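Local coordinates for protein computational Design of Enzyme (Synthetic construct, PDB 3TP4) that is a computationally designed enzyme, probably built to carry an activated serine in a catalytic triad on a TIM-barrel scaffold, at residues Gly38-Gly43 with Phe67-Ser72; Gly31-His36 with Phe63-Gly68. All blocks are in the same frame, centred on the assembly; numbering follows the deposited sequence.

Interaction 1 (Gly38-Gly43 with Phe67-Ser72); sequences GTTSSG and FGWSTS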
ATOM      1  N   GLY A  38       9.548 -11.649  -0.734  1.00 31.02           N
ATOM      2  CA  GLY A  38      10.892 -12.039  -0.340  1.00 34.21           C
ATOM      3  C   GLY A  38      11.420 -13.139  -1.236  1.00 30.23           C
ATOM      4  O   GLY A  38      11.983 -14.132  -0.767  1.00 30.00           O
ATOM      5  N   THR A  39      11.243 -12.967  -2.539  1.00 29.80           N
ATOM      6  CA  THR A  39      11.384 -14.099  -3.443  1.00 29.54           C
ATOM      7  C   THR A  39      12.836 -14.526  -3.622  1.00 29.10           C
ATOM      8  O   THR A  39      13.105 -15.697  -3.868  1.00 29.68           O
ATOM      9  CB  THR A  39      10.706 -13.852  -4.806  1.00 28.00           C
ATOM     10  OG1 THR A  39      10.569 -15.100  -5.496  1.00 27.23           O
ATOM     11  CG2 THR A  39      11.517 -12.881  -5.658  1.00 26.09           C
ATOM     12  N   THR A  40      13.759 -13.573  -3.496  1.00 33.43           N
ATOM     13  CA  THR A  40      15.185 -13.867  -3.583  1.00 33.41           C
ATOM     14  C   THR A  40      15.875 -13.825  -2.218  1.00 36.19           C
ATOM     15  O   THR A  40      17.099 -13.893  -2.141  1.00 38.03           O
ATOM     16  CB  THR A  40      15.940 -12.909  -4.540  1.00 28.10           C
ATOM     17  OG1 THR A  40      15.749 -11.549  -4.127  1.00 33.87           O
ATOM     18  CG2 THR A  40      15.470 -13.077  -5.986  1.00 25.18           C
ATOM     19  N   SER A  41      15.089 -13.731  -1.151  1.00 38.19           N
ATOM     20  CA  SER A  41      15.641 -13.593   0.194  1.00 41.91           C
ATOM     21  C   SER A  41      15.272 -14.765   1.106  1.00 39.74           C
ATOM     22  O   SER A  41      15.977 -15.052   2.070  1.00 39.70           O
ATOM     23  CB  SER A  41      15.209 -12.257   0.822  1.00 37.74           C
ATOM     24  OG  SER A  41      13.793 -12.115   0.822  1.00 31.43           O
ATOM     25  N   SER A  42      14.167 -15.439   0.797  1.00 32.44           N
ATOM     26  CA  SER A  42      13.754 -16.643   1.518  1.00 28.84           C
ATOM     27  C   SER A  42      13.401 -17.729   0.508  1.00 36.38           C
ATOM     28  O   SER A  42      12.570 -17.504  -0.361  1.00 31.53           O
ATOM     29  CB  SER A  42      12.529 -16.359   2.386  1.00 34.19           C
ATOM     30  OG  SER A  42      12.742 -15.232   3.217  1.00 47.92           O
ATOM     31  N   GLY A  43      14.041 -18.895   0.610  1.00 30.26           N
ATOM     32  CA  GLY A  43      13.766 -19.997  -0.299  1.00 35.07           C
ATOM     33  C   GLY A  43      13.991 -21.362   0.330  1.00 36.34           C
ATOM     34  O   GLY A  43      14.826 -21.508   1.224  1.00 40.34           O
ATOM     35  N   PHE A  67       8.342  -8.467  -7.332  1.00 28.44           N
ATOM     36  CA  PHE A  67       9.137  -8.851  -6.166  1.00 24.19           C
ATOM     37  C   PHE A  67       8.599  -8.076  -4.973  1.00 25.37           C
ATOM     38  O   PHE A  67       8.704  -6.845  -4.935  1.00 28.30           O
ATOM     39  CB  PHE A  67      10.613  -8.456  -6.371  1.00 23.91           C
ATOM     40  CG  PHE A  67      11.371  -9.320  -7.371  1.00 25.33           C
ATOM     41  CD1 PHE A  67      10.946  -9.430  -8.687  1.00 25.56           C
ATOM     42  CD2 PHE A  67      12.541  -9.971  -6.998  1.00 25.78           C
ATOM     43  CE1 PHE A  67      11.660 -10.201  -9.612  1.00 23.32           C
ATOM     44  CE2 PHE A  67      13.260 -10.744  -7.920  1.00 28.21           C
ATOM     45  CZ  PHE A  67      12.818 -10.858  -9.219  1.00 32.22           C
ATOM     46  N   GLY A  68       8.020  -8.771  -3.999  1.00 24.21           N
ATOM     47  CA  GLY A  68       7.478  -8.101  -2.827  1.00 23.87           C
ATOM     48  C   GLY A  68       8.456  -8.111  -1.655  1.00 29.27           C
ATOM     49  O   GLY A  68       9.261  -9.030  -1.529  1.00 29.15           O
ATOM     50  N   TRP A  69       8.373  -7.091  -0.801  1.00 30.37           N
ATOM     51  CA  TRP A  69       9.250  -6.947   0.360  1.00 30.71           C
ATOM     52  C   TRP A  69       8.515  -6.238   1.497  1.00 34.70           C
ATOM     53  O   TRP A  69       7.591  -5.467   1.253  1.00 28.57           O
ATOM     54  CB  TRP A  69      10.444  -6.077   0.020  1.00 27.06           C
ATOM     55  CG  TRP A  69      11.106  -6.350  -1.249  1.00 27.13           C
ATOM     56  CD1 TRP A  69      10.998  -5.630  -2.396  1.00 28.78           C
ATOM     57  CD2 TRP A  69      12.046  -7.392  -1.511  1.00 31.13           C
ATOM     58  NE1 TRP A  69      11.801  -6.165  -3.365  1.00 28.23           N
ATOM     59  CE2 TRP A  69      12.460  -7.249  -2.846  1.00 27.63           C
ATOM     60  CE3 TRP A  69      12.573  -8.438  -0.745  1.00 28.99           C
ATOM     61  CZ2 TRP A  69      13.376  -8.119  -3.443  1.00 28.71           C
ATOM     62  CZ3 TRP A  69      13.484  -9.300  -1.335  1.00 31.52           C
ATOM     63  CH2 TRP A  69      13.873  -9.139  -2.670  1.00 29.79           C
ATOM     64  N   SER A  70       8.932  -6.484   2.736  1.00 32.75           N
ATOM     65  CA  SER A  70       8.347  -5.780   3.884  1.00 34.87           C
ATOM     66  C   SER A  70       9.339  -4.763   4.441  1.00 35.41           C
ATOM     67  O   SER A  70      10.539  -5.003   4.407  1.00 30.40           O
ATOM     68  CB  SER A  70       7.976  -6.770   4.989  1.00 35.26           C
ATOM     69  OG  SER A  70       6.963  -7.658   4.555  1.00 42.04           O
ATOM     70  N   THR A  71       8.847  -3.633   4.955  1.00 34.34           N
ATOM     71  CA  THR A  71       9.742  -2.656   5.580  1.00 33.67           C
ATOM     72  C   THR A  71      10.399  -3.251   6.821  1.00 32.54           C
ATOM     73  O   THR A  71      11.399  -2.744   7.315  1.00 39.90           O
ATOM     74  CB  THR A  71       9.015  -1.371   5.966  1.00 27.35           C
ATOM     75  OG1 THR A  71       7.921  -1.687   6.836  1.00 30.27           O
ATOM     76  CG2 THR A  71       8.507  -0.654   4.717  1.00 31.63           C
ATOM     77  N   SER A  72       9.811  -4.337   7.305  1.00 38.95           N
ATOM     78  CA  SER A  72      10.378  -5.178   8.354  1.00 43.95           C
ATOM     79  C   SER A  72      11.877  -5.469   8.157  1.00 42.51           C
ATOM     80  O   SER A  72      12.610  -5.703   9.116  1.00 40.42           O
ATOM     81  CB  SER A  72       9.607  -6.495   8.377  1.00 46.20           C
ATOM     82  OG  SER A  72       9.680  -7.099   9.650  1.00 68.53           O
TER
HETATM   83  O   HOH W   1      10.816 -10.246  -3.264  1.00 28.01           O
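Gly38 and Gly68 join the loop Gly38-Gly43 to the strand beside it. The loop follows strand 32-37 of a TIM barrel and packs against strand 66-70. Gly38 N donates to Gly68 O at 2.8 Å and nearly straight, 170° at the hydrogen. The tightly packed part lies around two rings. Thr39 CG2 comes within 3.4 Å of Phe67 CD2, at a slant to the ring. Thr40 sends its two branches to different rings. Thr40 CG2 meets the Phe67 edge at CE2, and Thr40 OG1 lies in the plane of the Trp69 ring, 3.4 Å from Trp69 CH2. This OG1 sits between the backbone N and the carbonyl carbon (chi1 57°), which points it at that edge. Ser41 OG meets the same edge at CZ3. Outside the contact, Trp69 NE1 bonds to Asn108 OD1 and Thr39 OG1 to Ser54 OG. A water over one face of Trp69 bridges the two backbones. The loose side is where Ser42-Gly43 and Ser70-Ser72 draw apart, toward the partly exposed Ser70. Ser70 OG bonds to His37 NE2, consistent with a designed Ser-His-Glu triad completed by Glu320. The loop itself is held by Gly38 O, which accepts from Ser41 N and Ser42 N on one face of its plane. The bridging water donates to Gly68 O at 2.6 Å and accepts from Thr39 N at 2.8 Å.

Interaction 2 (Gly31-His36 with Phe63-Gly68); sequences GILFGH and FPAVFG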
ATOM      1  N   GLY A  31      -2.756  -9.422 -19.161  1.00 25.64           N
ATOM      2  CA  GLY A  31      -2.037 -10.425 -18.403  1.00 27.72           C
ATOM      3  C   GLY A  31      -1.891  -9.931 -16.980  1.00 27.40           C
ATOM      4  O   GLY A  31      -1.988  -8.731 -16.721  1.00 24.69           O
ATOM      5  N   ILE A  32      -1.674 -10.847 -16.048  1.00 25.88           N
ATOM      6  CA  ILE A  32      -1.564 -10.451 -14.654  1.00 26.38           C
ATOM      7  C   ILE A  32      -0.182 -10.858 -14.126  1.00 29.73           C
ATOM      8  O   ILE A  32       0.210 -12.027 -14.212  1.00 26.17           O
ATOM      9  CB  ILE A  32      -2.726 -11.029 -13.819  1.00 23.38           C
ATOM     10  CG1 ILE A  32      -2.728 -10.440 -12.398  1.00 24.48           C
ATOM     11  CG2 ILE A  32      -2.669 -12.556 -13.808  1.00 24.70           C
ATOM     12  CD1 ILE A  32      -4.056 -10.638 -11.653  1.00 23.16           C
ATOM     13  N   LEU A  33       0.576  -9.884 -13.632  1.00 22.33           N
ATOM     14  CA  LEU A  33       1.924 -10.169 -13.160  1.00 22.68           C
ATOM     15  C   LEU A  33       1.867 -11.011 -11.886  1.00 25.20           C
ATOM     16  O   LEU A  33       1.200 -10.646 -10.910  1.00 23.30           O
ATOM     17  CB  LEU A  33       2.718  -8.889 -12.850  1.00 24.57           C
ATOM     18  CG  LEU A  33       2.832  -7.615 -13.705  1.00 34.81           C
ATOM     19  CD1 LEU A  33       4.263  -7.092 -13.720  1.00 33.99           C
ATOM     20  CD2 LEU A  33       2.281  -7.708 -15.100  1.00 28.02           C
ATOM     21  N   PHE A  34       2.578 -12.129 -11.886  1.00 24.54           N
ATOM     22  CA  PHE A  34       2.701 -12.922 -10.671  1.00 26.02           C
ATOM     23  C   PHE A  34       3.782 -12.343  -9.761  1.00 24.63           C
ATOM     24  O   PHE A  34       4.901 -12.079 -10.201  1.00 24.44           O
ATOM     25  CB  PHE A  34       3.045 -14.385 -10.976  1.00 22.60           C
ATOM     26  CG  PHE A  34       3.391 -15.168  -9.743  1.00 22.73           C
ATOM     27  CD1 PHE A  34       2.398 -15.508  -8.832  1.00 21.18           C
ATOM     28  CD2 PHE A  34       4.713 -15.514  -9.466  1.00 24.65           C
ATOM     29  CE1 PHE A  34       2.712 -16.220  -7.682  1.00 18.96           C
ATOM     30  CE2 PHE A  34       5.042 -16.226  -8.320  1.00 22.71           C
ATOM     31  CZ  PHE A  34       4.050 -16.587  -7.433  1.00 23.80           C
ATOM     32  N   GLY A  35       3.441 -12.154  -8.495  1.00 22.84           N
ATOM     33  CA  GLY A  35       4.387 -11.636  -7.517  1.00 23.57           C
ATOM     34  C   GLY A  35       4.639 -12.603  -6.375  1.00 24.51           C
ATOM     35  O   GLY A  35       3.795 -13.449  -6.054  1.00 23.16           O
ATOM     36  N   HIS A  36       5.814 -12.486  -5.764  1.00 24.68           N
ATOM     37  CA  HIS A  36       6.179 -13.344  -4.648  1.00 26.14           C
ATOM     38  C   HIS A  36       6.965 -12.533  -3.629  1.00 25.46           C
ATOM     39  O   HIS A  36       7.861 -11.765  -3.990  1.00 25.95           O
ATOM     40  CB  HIS A  36       7.008 -14.535  -5.139  1.00 23.76           C
ATOM     41  CG  HIS A  36       7.300 -15.556  -4.080  1.00 25.74           C
ATOM     42  ND1 HIS A  36       8.510 -16.210  -3.992  1.00 24.19           N
ATOM     43  CD2 HIS A  36       6.532 -16.049  -3.078  1.00 23.50           C
ATOM     44  CE1 HIS A  36       8.483 -17.052  -2.975  1.00 24.02           C
ATOM     45  NE2 HIS A  36       7.294 -16.976  -2.404  1.00 25.07           N
ATOM     46  N   PHE A  63      11.789 -15.864 -12.861  1.00 29.50           N
ATOM     47  CA  PHE A  63      11.529 -15.123 -11.637  1.00 30.13           C
ATOM     48  C   PHE A  63      10.139 -14.516 -11.746  1.00 25.75           C
ATOM     49  O   PHE A  63       9.614 -14.388 -12.847  1.00 24.05           O
ATOM     50  CB  PHE A  63      12.568 -14.024 -11.451  1.00 31.23           C
ATOM     51  CG  PHE A  63      13.956 -14.536 -11.192  1.00 30.52           C
ATOM     52  CD1 PHE A  63      14.815 -14.819 -12.243  1.00 34.35           C
ATOM     53  CD2 PHE A  63      14.408 -14.721  -9.898  1.00 34.33           C
ATOM     54  CE1 PHE A  63      16.110 -15.284 -12.001  1.00 37.39           C
ATOM     55  CE2 PHE A  63      15.705 -15.198  -9.650  1.00 35.88           C
ATOM     56  CZ  PHE A  63      16.549 -15.471 -10.696  1.00 31.01           C
ATOM     57  N   PRO A  64       9.536 -14.141 -10.607  1.00 30.78           N
ATOM     58  CA  PRO A  64       8.221 -13.489 -10.681  1.00 30.33           C
ATOM     59  C   PRO A  64       8.341 -12.124 -11.336  1.00 27.87           C
ATOM     60  O   PRO A  64       9.434 -11.546 -11.358  1.00 26.92           O
ATOM     61  CB  PRO A  64       7.818 -13.321  -9.215  1.00 25.05           C
ATOM     62  CG  PRO A  64       9.112 -13.374  -8.453  1.00 30.74           C
ATOM     63  CD  PRO A  64      10.037 -14.254  -9.226  1.00 25.41           C
ATOM     64  N   ALA A  65       7.235 -11.615 -11.866  1.00 25.72           N
ATOM     65  CA  ALA A  65       7.218 -10.270 -12.448  1.00 23.50           C
ATOM     66  C   ALA A  65       7.196  -9.224 -11.341  1.00 29.39           C
ATOM     67  O   ALA A  65       7.654  -8.094 -11.535  1.00 27.69           O
ATOM     68  CB  ALA A  65       6.003 -10.089 -13.371  1.00 23.84           C
ATOM     69  N   VAL A  66       6.656  -9.597 -10.183  1.00 25.37           N
ATOM     70  CA  VAL A  66       6.615  -8.681  -9.043  1.00 21.77           C
ATOM     71  C   VAL A  66       7.411  -9.256  -7.861  1.00 28.91           C
ATOM     72  O   VAL A  66       7.203 -10.397  -7.464  1.00 27.17           O
ATOM     73  CB  VAL A  66       5.167  -8.353  -8.627  1.00 23.42           C
ATOM     74  CG1 VAL A  66       5.135  -7.784  -7.209  1.00 24.63           C
ATOM     75  CG2 VAL A  66       4.514  -7.366  -9.640  1.00 18.28           C
ATOM     76  N   PHE A  67       8.342  -8.467  -7.332  1.00 28.44           N
ATOM     77  CA  PHE A  67       9.137  -8.851  -6.166  1.00 24.19           C
ATOM     78  C   PHE A  67       8.599  -8.076  -4.973  1.00 25.37           C
ATOM     79  O   PHE A  67       8.704  -6.845  -4.935  1.00 28.30           O
ATOM     80  CB  PHE A  67      10.613  -8.456  -6.371  1.00 23.91           C
ATOM     81  CG  PHE A  67      11.371  -9.320  -7.371  1.00 25.33           C
ATOM     82  CD1 PHE A  67      10.946  -9.430  -8.687  1.00 25.56           C
ATOM     83  CD2 PHE A  67      12.541  -9.971  -6.998  1.00 25.78           C
ATOM     84  CE1 PHE A  67      11.660 -10.201  -9.612  1.00 23.32           C
ATOM     85  CE2 PHE A  67      13.260 -10.744  -7.920  1.00 28.21           C
ATOM     86  CZ  PHE A  67      12.818 -10.858  -9.219  1.00 32.22           C
ATOM     87  N   GLY A  68       8.020  -8.771  -3.999  1.00 24.21           N
ATOM     88  CA  GLY A  68       7.478  -8.101  -2.827  1.00 23.87           C
ATOM     89  C   GLY A  68       8.456  -8.111  -1.655  1.00 29.27           C
ATOM     90  O   GLY A  68       9.261  -9.030  -1.529  1.00 29.15           O
TER
HETATM   91  O   HOH W   1      10.816 -10.246  -3.264  1.00 28.01           O
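The Phe34 ring meets Pro64 obliquely, with Phe34 CD2 3.8 Å from Pro64 CB. The contact belongs to a beta-alpha-beta unit of the TIM barrel. Phe343 makes an edge-to-face contact with Phe34, and the Phe354 ring also meets it. Pro64 CG lies over one face of the Phe67 ring, toward its rim. The His36 ring swings away from 63-68, its CG anti to the backbone N (chi1 -174°), and ND1 bonds to Thr39 OG1. Strands 32-36 and 66-68 run parallel, 23° apart in direction. Phe34 O accepts from Val66 N at 3.0 Å, with the donor above the carbonyl plane. Ala65 N adds a weak, bent bond to the same oxygen. His36 is gripped at both backbone ends: its N donates to Val66 O, and its O accepts from Gly68 N, 173° at the hydrogen. With no side chain at Gly35 to hold the strands apart, Gly35 CA comes 3.1 Å from Val66 O in a CA-H...O contact. Val66 CB packs against the same CA. At the start of the pairing Leu33 turns toward Ala65 and Val66. Leu33 CB lies 4.0 Å from Val66 CG2, and Leu33 CD1 presses tightly on Ala65 CB at 3.5 Å.

Overall arrangement
From the N terminus, the chain first lays down 31-36, then turns into 38-43. It continues through a long loop and helix 55-60 before returning as 63-68 and 67-72. Interaction 2 closes this beta-alpha-beta excursion at the strand pair. Interaction 1 closes it a few residues farther along both arms. The two closures cross rather than nest, because the first segments and their partners come in the same order. Phe67 and Gly68 belong to both, as does one water. Thr39 CG2 also packs on Pro64 CG at 3.7 Å. Together the contacts tie two neighbouring barrel strands to the loop that leaves the first.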